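Local structure of beta-lactamase Mb2281c (Mycobacterium bovis, 3I7J) at residues F104-L107 with A108-Q112; V58-L61 with D62-A65; G253-L257 with D258-A262; G203-R207 with N208-P212; L90-P93 with G94-R97. The protein probably acts as a serine hydrolase of the beta-lactamase and penicillin-binding protein superfamily, opening beta-lactam rings or cleaving related amide or ester substrates. All blocks are in the same frame, centred on the assembly; numbering follows the deposited sequence.

Contact 1: residues F104-L107 with A108-Q112; sequences FTVL and AESVQ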
# COMPACT_ATOMS: atom_id res chain seq x y z
N PHE A 104 -1.14 -10.25 -7.28
CA PHE A 104 -1.12 -8.93 -7.90
C PHE A 104 -0.68 -8.99 -9.35
O PHE A 104 -1.02 -8.12 -10.14
CB PHE A 104 -0.24 -7.95 -7.11
CG PHE A 104 -1.01 -7.06 -6.16
CD1 PHE A 104 -1.95 -7.60 -5.29
CD2 PHE A 104 -0.78 -5.68 -6.13
CE1 PHE A 104 -2.67 -6.79 -4.41
CE2 PHE A 104 -1.49 -4.86 -5.25
CZ PHE A 104 -2.44 -5.42 -4.39
N THR A 105 0.07 -10.03 -9.72
CA THR A 105 0.48 -10.14 -11.12
C THR A 105 -0.75 -10.53 -11.93
O THR A 105 -0.93 -10.04 -13.04
CB THR A 105 1.57 -11.20 -11.34
OG1 THR A 105 1.08 -12.47 -10.91
CG2 THR A 105 2.82 -10.86 -10.55
N VAL A 106 -1.58 -11.42 -11.39
CA VAL A 106 -2.79 -11.83 -12.11
C VAL A 106 -3.71 -10.61 -12.23
O VAL A 106 -4.39 -10.42 -13.25
CB VAL A 106 -3.54 -12.98 -11.40
CG1 VAL A 106 -4.81 -13.35 -12.19
CG2 VAL A 106 -2.63 -14.21 -11.31
N LEU A 107 -3.69 -9.77 -11.20
CA LEU A 107 -4.50 -8.54 -11.18
C LEU A 107 -4.03 -7.60 -12.28
O LEU A 107 -4.83 -7.12 -13.08
CB LEU A 107 -4.36 -7.85 -9.82
CG LEU A 107 -5.05 -6.48 -9.69
CD1 LEU A 107 -6.55 -6.66 -9.83
CD2 LEU A 107 -4.72 -5.88 -8.32
N ALA A 108 -2.72 -7.34 -12.32
CA ALA A 108 -2.14 -6.47 -13.33
C ALA A 108 -2.40 -7.04 -14.73
O ALA A 108 -2.66 -6.29 -15.67
CB ALA A 108 -0.63 -6.32 -13.09
N GLU A 109 -2.33 -8.36 -14.86
CA GLU A 109 -2.57 -9.02 -16.14
C GLU A 109 -4.01 -8.81 -16.62
O GLU A 109 -4.25 -8.61 -17.81
CB GLU A 109 -2.28 -10.52 -16.05
CG GLU A 109 -0.80 -10.83 -15.98
CD GLU A 109 -0.50 -12.30 -15.75
OE1 GLU A 109 -1.41 -13.07 -15.39
OE2 GLU A 109 0.67 -12.68 -15.92
N SER A 110 -4.96 -8.88 -15.70
CA SER A 110 -6.36 -8.69 -16.06
C SER A 110 -6.60 -7.26 -16.54
O SER A 110 -7.19 -7.05 -17.60
CB SER A 110 -7.27 -8.99 -14.87
OG SER A 110 -7.14 -10.35 -14.47
N VAL A 111 -6.13 -6.28 -15.77
CA VAL A 111 -6.30 -4.87 -16.13
C VAL A 111 -5.66 -4.62 -17.50
O VAL A 111 -6.23 -3.96 -18.35
CB VAL A 111 -5.67 -3.93 -15.06
CG1 VAL A 111 -5.76 -2.48 -15.51
CG2 VAL A 111 -6.38 -4.11 -13.72
N GLN A 112 -4.47 -5.19 -17.69
CA GLN A 112 -3.73 -5.04 -18.94
C GLN A 112 -4.50 -5.60 -20.14
O GLN A 112 -4.64 -4.93 -21.17
CB GLN A 112 -2.38 -5.75 -18.83
CG GLN A 112 -1.45 -5.53 -20.01
CD GLN A 112 -0.08 -6.13 -19.77
OE1 GLN A 112 0.14 -7.32 -19.98
NE2 GLN A 112 0.86 -5.31 -19.32
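The ring of Phe104, whose carbonyl accepts the N-H of Ala108, carries CD2 of Leu107 over the centre of one face, 4.3 Å above its plane; the ring of His78 also meets it, the two planes only about 5° apart. Leu107 CG lies anti to the backbone N (chi1 175°), a setting that turns the isobutyl group back along the helix to the ring. The backbone alongside is bonded as a regular alpha helix. Ala108 N reaches Phe104 O at 2.9 Å, Glu109 N reaches Thr105 O at 2.8 Å, and Val111 N bonds to Leu107 O.

Side chains crowd the same carbonyls. Glu109 holds its CG 3.0 Å from Thr105 O, then runs on extended, bringing OE1 alongside Val106 CA at 3.8 Å. Ser110 gives its backbone N-H to Val106 O, and its OG also lies 3.0 Å from that oxygen, although the hydroxyl proton has another acceptor within reach. Val111 sets CG2 at 3.4 Å from Leu107 O. The hydroxyl of Thr105 instead turns to Tyr102 O, one turn back.

All of this lies within helix 101-115, and most of the residues in contact are buried. Phe104, Leu107 and Val111 face helix 42-56, touching Val46, Ala50 and Ala53 in turn; Phe104 also touches Lys43, part of a probable SxxK motif. Val106 and Leu107 meet helix 72-76, whereas Ala108 and Val111 pack against Phe119 of helix 119-131.

Contact 2: residues V58-L61 with D62-A65; sequences VVNL and DTPA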
# COMPACT_ATOMS: atom_id res chain seq x y z
N VAL A 58 -13.41 -0.94 -17.14
CA VAL A 58 -12.51 -1.92 -17.76
C VAL A 58 -12.77 -3.30 -17.14
O VAL A 58 -12.79 -4.31 -17.84
CB VAL A 58 -11.02 -1.54 -17.54
CG1 VAL A 58 -10.11 -2.64 -18.06
CG2 VAL A 58 -10.72 -0.22 -18.26
N VAL A 59 -12.93 -3.32 -15.83
CA VAL A 59 -13.23 -4.55 -15.11
C VAL A 59 -14.15 -4.19 -13.97
O VAL A 59 -14.39 -3.01 -13.70
CB VAL A 59 -11.96 -5.21 -14.52
CG1 VAL A 59 -11.09 -5.79 -15.63
CG2 VAL A 59 -11.17 -4.19 -13.71
N ASN A 60 -14.68 -5.21 -13.32
CA ASN A 60 -15.54 -5.01 -12.17
C ASN A 60 -14.84 -5.72 -11.04
O ASN A 60 -13.93 -6.50 -11.27
CB ASN A 60 -16.91 -5.64 -12.40
CG ASN A 60 -17.60 -5.10 -13.63
OD1 ASN A 60 -17.65 -3.88 -13.85
ND2 ASN A 60 -18.14 -5.99 -14.45
N LEU A 61 -15.25 -5.43 -9.81
CA LEU A 61 -14.67 -6.07 -8.65
C LEU A 61 -15.03 -7.55 -8.67
O LEU A 61 -14.26 -8.39 -8.22
CB LEU A 61 -15.21 -5.40 -7.39
CG LEU A 61 -14.31 -4.51 -6.52
CD1 LEU A 61 -13.11 -3.98 -7.29
CD2 LEU A 61 -15.15 -3.38 -5.97
N ASP A 62 -16.21 -7.87 -9.20
CA ASP A 62 -16.66 -9.25 -9.25
C ASP A 62 -16.24 -9.96 -10.53
O ASP A 62 -16.58 -11.12 -10.76
CB ASP A 62 -18.19 -9.33 -9.08
CG ASP A 62 -18.67 -8.71 -7.77
OD1 ASP A 62 -18.01 -8.93 -6.72
OD2 ASP A 62 -19.71 -8.02 -7.78
N THR A 63 -15.48 -9.26 -11.38
CA THR A 63 -15.00 -9.85 -12.62
C THR A 63 -14.09 -11.03 -12.30
O THR A 63 -13.13 -10.90 -11.55
CB THR A 63 -14.17 -8.83 -13.42
OG1 THR A 63 -14.99 -7.73 -13.79
CG2 THR A 63 -13.59 -9.47 -14.66
N PRO A 64 -14.37 -12.21 -12.87
CA PRO A 64 -13.55 -13.41 -12.63
C PRO A 64 -12.09 -13.19 -13.02
O PRO A 64 -11.79 -12.73 -14.12
CB PRO A 64 -14.23 -14.47 -13.51
CG PRO A 64 -15.67 -14.06 -13.47
CD PRO A 64 -15.57 -12.55 -13.66
N ALA A 65 -11.19 -13.53 -12.10
CA ALA A 65 -9.76 -13.39 -12.33
C ALA A 65 -9.02 -14.27 -11.32
O ALA A 65 -9.30 -14.21 -10.13
CB ALA A 65 -9.34 -11.92 -12.17
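Thr63 keeps OG1 beside its own backbone N (chi1 -63°), and this rotation carries the hydroxyl back over the turn to the backbone N of Asn60, 2.6 Å away. Asn60, with CG anti to its carbonyl carbon (chi1 -58°), crosses the Thr63 side chain at about a right angle, with Asn60 CB 3.2 Å from Thr63 OG1. Val59 brings CB to 4.0 Å from the same oxygen.

The frame is a type I beta turn from Asn60 to Thr63. Its closing bond, Thr63 N to Asn60 O, is long at 3.2 Å, and the donor stands above the carbonyl plane instead of on a lone pair, with a C=O...N angle of 101°. The bond from Asn60 N-H to the hydroxyl ties the same two residues a second time.

The turn belongs to the loop between helices 42-56 and 72-76. Leu61 packs on Val54 and Leu76, its carbonyl accepts from Thr71 OG1, and Thr63 touches Val72. Asp62 points outward at the corner, where OD1 makes a long, weak ion pair with Arg73.

Towards Asn60 N the threonine oxygen serves as acceptor, capturing an amide N-H just as the chain enters the turn. Given the poor orientation of the backbone bond, the hydroxyl probably contributes much of the grip between Asn60 and Thr63.

Contact 3: residues G253-L257 with D258-A262; sequences GDWAL and DLWPA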
# COMPACT_ATOMS: atom_id res chain seq x y z
N GLY A 253 13.87 -5.34 8.87
CA GLY A 253 14.49 -6.28 9.79
C GLY A 253 14.15 -5.93 11.23
O GLY A 253 13.29 -5.08 11.47
N ASP A 254 14.81 -6.56 12.19
CA ASP A 254 14.54 -6.27 13.60
C ASP A 254 14.83 -4.83 13.99
O ASP A 254 14.21 -4.29 14.91
CB ASP A 254 15.34 -7.21 14.51
CG ASP A 254 14.98 -8.68 14.32
OD1 ASP A 254 13.78 -8.99 14.14
OD2 ASP A 254 15.91 -9.52 14.36
N TRP A 255 15.77 -4.19 13.29
CA TRP A 255 16.12 -2.80 13.59
C TRP A 255 14.92 -1.85 13.51
O TRP A 255 14.85 -0.86 14.23
CB TRP A 255 17.21 -2.29 12.63
CG TRP A 255 16.76 -2.16 11.20
CD1 TRP A 255 16.75 -3.14 10.25
CD2 TRP A 255 16.17 -1.00 10.59
NE1 TRP A 255 16.20 -2.67 9.08
CE2 TRP A 255 15.83 -1.36 9.26
CE3 TRP A 255 15.90 0.30 11.03
CZ2 TRP A 255 15.23 -0.47 8.38
CZ3 TRP A 255 15.30 1.19 10.14
CH2 TRP A 255 14.97 0.80 8.83
N ALA A 256 13.96 -2.17 12.65
CA ALA A 256 12.80 -1.31 12.47
C ALA A 256 11.63 -1.60 13.40
O ALA A 256 10.77 -0.74 13.61
CB ALA A 256 12.33 -1.38 11.02
N LEU A 257 11.61 -2.81 13.96
CA LEU A 257 10.53 -3.24 14.84
C LEU A 257 10.07 -2.23 15.90
O LEU A 257 8.88 -2.12 16.18
CB LEU A 257 10.90 -4.57 15.50
CG LEU A 257 11.11 -5.76 14.54
CD1 LEU A 257 11.29 -7.05 15.34
CD2 LEU A 257 9.90 -5.90 13.62
N ASP A 258 11.00 -1.49 16.49
CA ASP A 258 10.60 -0.50 17.49
C ASP A 258 10.61 0.92 16.94
O ASP A 258 9.80 1.77 17.34
CB ASP A 258 11.49 -0.59 18.73
CG ASP A 258 11.28 -1.88 19.51
OD1 ASP A 258 10.11 -2.24 19.76
OD2 ASP A 258 12.27 -2.53 19.88
N LEU A 259 11.52 1.19 16.01
CA LEU A 259 11.62 2.52 15.42
C LEU A 259 10.40 2.95 14.62
O LEU A 259 9.92 4.08 14.76
CB LEU A 259 12.87 2.62 14.53
CG LEU A 259 14.23 2.41 15.20
CD1 LEU A 259 15.33 2.66 14.18
CD2 LEU A 259 14.38 3.36 16.38
N TRP A 260 9.89 2.06 13.78
CA TRP A 260 8.73 2.42 12.97
C TRP A 260 7.53 2.84 13.80
O TRP A 260 6.94 3.88 13.55
CB TRP A 260 8.40 1.28 12.01
CG TRP A 260 9.36 1.23 10.84
CD1 TRP A 260 10.50 1.97 10.69
CD2 TRP A 260 9.23 0.45 9.65
NE1 TRP A 260 11.09 1.69 9.48
CE2 TRP A 260 10.33 0.76 8.82
CE3 TRP A 260 8.29 -0.49 9.21
CZ2 TRP A 260 10.51 0.17 7.57
CZ3 TRP A 260 8.47 -1.08 7.96
CH2 TRP A 260 9.57 -0.75 7.16
N PRO A 261 7.17 2.05 14.82
CA PRO A 261 6.02 2.42 15.66
C PRO A 261 6.30 3.72 16.43
O PRO A 261 5.41 4.56 16.60
CB PRO A 261 5.89 1.22 16.60
CG PRO A 261 6.42 0.08 15.76
CD PRO A 261 7.64 0.69 15.14
N ALA A 262 7.54 3.88 16.88
CA ALA A 262 7.93 5.07 17.63
C ALA A 262 7.81 6.35 16.83
O ALA A 262 7.29 7.35 17.33
CB ALA A 262 9.36 4.91 18.15
O HOH W 1 13.67 -1.71 16.80
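Ala256 and Trp260 form an i to i+4 contact in the first turns of the C-terminal helix 256-271, which packs on the central antiparallel sheet of this beta-lactamase-type fold. The methyl of Ala256 sits in the corner formed by two indoles. Its CB sits over the five-membered ring of Trp260 as a CH-pi contact, 3.6 Å from the centroid and only 8° off the ring normal. It also lies 3.7 Å above the centre of one face of the Trp255 ring.

Trp255 reaches this place because CG lies between its backbone N and carbonyl carbon (chi1 67°), folding the indole back toward the helix. The two indoles meet obliquely, their planes 83° apart, with Trp255 CH2 4.0 Å from Trp260 NE1. CD1 of Leu259 comes to the edge of the Trp255 ring, near its plane, 4.0 Å from CE3. The indole N-H of Trp255 is taken by Asp251 O, and Arg250 makes a cation-pi contact with this ring. Trp260 goes inward, edge-to-face with Phe233 of strand 232-237 and beside Trp10 and Phe252, joining helix to sheet.

On the backbone, Trp260 N donates to Ala256 O. At the outer side of the turn a water accepts from Asp258 N at 2.7 Å and donates to Trp255 O. The next rung is missing: Pro261 has no N-H, the helix is kinked there, and Leu257 O faces the proline ring instead, 3.2 Å from Pro261 CD.

Contact 4: residues G203-R207 with N208-P212; sequences GFEIR and NSKSP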
# COMPACT_ATOMS: atom_id res chain seq x y z
N GLY A 203 -6.43 -3.80 -1.71
CA GLY A 203 -5.06 -3.55 -2.11
C GLY A 203 -4.27 -2.83 -1.03
O GLY A 203 -3.04 -2.81 -1.05
N PHE A 204 -4.99 -2.24 -0.09
CA PHE A 204 -4.37 -1.52 1.01
C PHE A 204 -4.49 -2.36 2.29
O PHE A 204 -5.56 -2.89 2.58
CB PHE A 204 -5.07 -0.18 1.27
CG PHE A 204 -5.23 0.70 0.04
CD1 PHE A 204 -4.24 0.74 -0.94
CD2 PHE A 204 -6.33 1.54 -0.08
CE1 PHE A 204 -4.35 1.62 -2.02
CE2 PHE A 204 -6.45 2.42 -1.15
CZ PHE A 204 -5.46 2.46 -2.12
N GLU A 205 -3.41 -2.49 3.06
CA GLU A 205 -3.52 -3.25 4.30
C GLU A 205 -4.28 -2.36 5.27
O GLU A 205 -4.19 -1.13 5.19
CB GLU A 205 -2.15 -3.56 4.90
CG GLU A 205 -2.22 -4.61 6.01
CD GLU A 205 -1.15 -4.42 7.08
OE1 GLU A 205 -0.01 -4.05 6.74
OE2 GLU A 205 -1.46 -4.67 8.27
N ILE A 206 -5.04 -2.97 6.16
CA ILE A 206 -5.78 -2.24 7.18
C ILE A 206 -5.23 -2.71 8.53
O ILE A 206 -5.14 -3.91 8.79
CB ILE A 206 -7.30 -2.51 7.11
CG1 ILE A 206 -7.88 -1.86 5.85
CG2 ILE A 206 -8.00 -1.94 8.33
CD1 ILE A 206 -9.39 -2.10 5.68
N ARG A 207 -4.84 -1.76 9.36
CA ARG A 207 -4.25 -2.04 10.66
C ARG A 207 -5.14 -2.77 11.64
O ARG A 207 -4.75 -3.79 12.23
CB ARG A 207 -3.81 -0.72 11.32
CG ARG A 207 -3.22 -0.86 12.71
CD ARG A 207 -2.98 0.52 13.30
NE ARG A 207 -2.31 0.49 14.61
CZ ARG A 207 -2.89 0.11 15.74
NH1 ARG A 207 -4.16 -0.28 15.75
NH2 ARG A 207 -2.20 0.13 16.87
N ASN A 208 -6.35 -2.25 11.81
CA ASN A 208 -7.30 -2.81 12.74
C ASN A 208 -6.58 -2.70 14.08
O ASN A 208 -6.18 -1.61 14.47
CB ASN A 208 -7.60 -4.26 12.40
CG ASN A 208 -8.71 -4.83 13.24
OD1 ASN A 208 -9.85 -4.37 13.17
ND2 ASN A 208 -8.39 -5.84 14.04
N SER A 209 -6.41 -3.82 14.78
CA SER A 209 -5.71 -3.79 16.06
C SER A 209 -4.60 -4.84 16.11
O SER A 209 -4.35 -5.45 17.15
CB SER A 209 -6.70 -4.01 17.21
OG SER A 209 -7.42 -5.22 17.04
N LYS A 210 -3.94 -5.05 14.97
CA LYS A 210 -2.85 -6.02 14.84
C LYS A 210 -1.72 -5.68 15.79
O LYS A 210 -1.44 -4.50 16.07
CB LYS A 210 -2.33 -6.04 13.40
CG LYS A 210 -3.32 -6.58 12.39
CD LYS A 210 -2.83 -6.40 10.96
CE LYS A 210 -3.97 -6.62 9.97
NZ LYS A 210 -3.50 -6.45 8.56
N SER A 211 -1.04 -6.71 16.27
CA SER A 211 0.05 -6.52 17.21
C SER A 211 0.89 -7.78 17.26
O SER A 211 0.37 -8.88 17.42
CB SER A 211 -0.52 -6.22 18.60
OG SER A 211 0.52 -6.05 19.55
N PRO A 212 2.22 -7.64 17.12
CA PRO A 212 2.92 -6.37 16.90
C PRO A 212 2.61 -5.87 15.49
O PRO A 212 2.07 -6.63 14.67
CB PRO A 212 4.38 -6.76 17.08
CG PRO A 212 4.41 -8.13 16.50
CD PRO A 212 3.16 -8.77 17.06
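Glu205 and Lys210 reach for each other from opposite directions around a beta turn, Arg207 to Lys210, that follows strand 205-206 at the edge of the six-stranded antiparallel sheet. Lys210 runs extended beyond CG, its methylenes passing the carbonyl of Arg207, with CG 3.1 Å from Arg207 O. At its far end NZ forms a salt bridge to Glu205 OE2, 2.7 Å long as modelled, although the position of that oxygen is less sure. The glutamate comes to meet it with CG anti to the backbone N (chi1 -167°) and a bend at chi2, which brings the carboxylate round to the ammonium group.

NZ also makes a weak bond to Ile206 O at 3.0 Å, and it donates to Asn198 OD1 and Asp199 O as well. Oxygens thus gather round a buried ammonium, an environment that would probably stabilise its charge. The other carboxylate oxygen, Glu205 OE1, accepts from Trp214 NE1. Together these bonds tether the turn to neighbouring loops as well as to the strand.

The turn itself is closed by Lys210 N donating to Arg207 O at 3.1 Å. Asn208, at its second position, adopts a positive phi of 60°. The Arg207 side chain is extended from CG to NE. NH2 is held by Gly216 O and NE weakly by Thr215 OG1, while Asn208 O lies at the edge of the guanidinium, near its plane, in a weak bond 2.7 Å from NH1 and bent to 125° at the hydrogen.

Contact 5: residues L90-P93 with G94-R97; sequences LARP and GTRR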
# COMPACT_ATOMS: atom_id res chain seq x y z
N LEU A 90 -3.53 -22.81 -3.48
CA LEU A 90 -3.40 -23.50 -2.20
C LEU A 90 -4.66 -23.52 -1.36
O LEU A 90 -4.72 -24.23 -0.35
CB LEU A 90 -2.26 -22.87 -1.39
CG LEU A 90 -0.87 -22.96 -2.02
CD1 LEU A 90 0.14 -22.27 -1.12
CD2 LEU A 90 -0.50 -24.42 -2.22
N ALA A 91 -5.68 -22.76 -1.76
CA ALA A 91 -6.93 -22.72 -1.00
C ALA A 91 -8.10 -22.26 -1.87
O ALA A 91 -7.90 -21.76 -2.97
CB ALA A 91 -6.79 -21.80 0.21
N ARG A 92 -9.31 -22.44 -1.35
CA ARG A 92 -10.52 -22.04 -2.05
C ARG A 92 -10.73 -20.54 -1.88
O ARG A 92 -10.68 -20.03 -0.77
CB ARG A 92 -11.73 -22.79 -1.48
CG ARG A 92 -11.59 -24.30 -1.50
CD ARG A 92 -12.79 -25.01 -0.89
NE ARG A 92 -14.03 -24.78 -1.63
CZ ARG A 92 -14.83 -23.74 -1.45
NH1 ARG A 92 -14.54 -22.82 -0.54
NH2 ARG A 92 -15.93 -23.61 -2.18
N PRO A 93 -10.97 -19.83 -2.98
CA PRO A 93 -11.18 -18.37 -2.95
C PRO A 93 -12.11 -17.91 -1.82
O PRO A 93 -13.17 -18.50 -1.60
CB PRO A 93 -11.77 -18.07 -4.33
CG PRO A 93 -11.16 -19.14 -5.20
CD PRO A 93 -11.26 -20.37 -4.32
N GLY A 94 -11.70 -16.87 -1.10
CA GLY A 94 -12.52 -16.34 -0.02
C GLY A 94 -12.49 -17.05 1.32
O GLY A 94 -13.05 -16.57 2.30
N THR A 95 -11.83 -18.20 1.38
CA THR A 95 -11.77 -18.96 2.62
C THR A 95 -10.57 -18.56 3.47
O THR A 95 -10.65 -18.55 4.69
CB THR A 95 -11.67 -20.47 2.35
OG1 THR A 95 -10.41 -20.76 1.73
CG2 THR A 95 -12.80 -20.90 1.42
N ARG A 96 -9.46 -18.23 2.82
CA ARG A 96 -8.27 -17.84 3.55
C ARG A 96 -7.67 -16.53 3.08
O ARG A 96 -7.82 -16.11 1.94
CB ARG A 96 -7.20 -18.93 3.48
CG ARG A 96 -7.48 -20.12 4.39
CD ARG A 96 -6.19 -20.82 4.81
NE ARG A 96 -5.60 -21.59 3.72
CZ ARG A 96 -4.40 -22.16 3.78
NH1 ARG A 96 -3.66 -22.04 4.88
NH2 ARG A 96 -3.95 -22.86 2.75
N ARG A 97 -6.99 -15.87 4.01
CA ARG A 97 -6.33 -14.63 3.71
C ARG A 97 -4.84 -14.89 3.69
O ARG A 97 -4.24 -15.11 4.74
CB ARG A 97 -6.64 -13.58 4.77
CG ARG A 97 -5.81 -12.31 4.67
CD ARG A 97 -6.67 -11.09 4.97
NE ARG A 97 -7.40 -10.66 3.81
CZ ARG A 97 -8.57 -10.02 3.83
NH1 ARG A 97 -9.17 -9.72 4.98
NH2 ARG A 97 -9.13 -9.67 2.69
O HOH W 2 -8.74 -18.19 0.16
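Arg92 and Thr95 close a type II beta turn, with Pro93 and Gly94 at its corners, in the surface loop between helices 72-76 and 101-115. The backbone angles suit the motif: Gly94 takes a positive phi of 81°, at which a side chain would collide with Pro93 O.

Hydrogen bonds converge on Arg92 O. Thr95 N donates at 3.0 Å, and the hydroxyl of Thr95 donates from 2.6 Å, in the carbonyl plane and on a lone pair. OG1 can do this because it lies between the backbone N and carbonyl carbon of its own residue (chi1 67°). These two Thr95 donors grip Arg92 O, with a water 2.8 Å from the same oxygen; that water also accepts from Arg96 N, extending the network by one residue.

Van der Waals contacts join the same two arms of the loop. The Arg92 side chain crosses that of Thr95 at about a right angle, and Thr95 CG2 meets the edge of its guanidinium closely, 3.2 Å from NH1. Ala91 CB points toward the other arm and lies at the edge of the Arg96 guanidinium.

Of the charged groups, Arg97 turns inward to Ala77 O and Gln181 O. Arg96, bent at chi3, folds back across the loop to the first arm, where NH2 makes a weak bond to Leu90 O, 3.5 Å away.

In the fold
Along the chain the order is contact 2, contact 5, contact 1, contact 4 and contact 3. Contacts 2 and 5 shape loops on either side of helix 72-76, with centres 18 Å apart, and contact 1 lies within helix 101-115, which follows the loop of contact 5. Contacts 1 and 2 touch where Ser110 meets Ala65. Contact 1 also reaches contact 4 through Phe104 and Gly203, linking the helical part to the edge of the six-stranded sheet. Contact 3 lies about 32 Å from contact 1, centre to centre, on the opposite side of the chain's centre, where the C-terminal helix packs on that sheet. The probable SxxK site lies beside Phe104, near the junction of contacts 1 and 4.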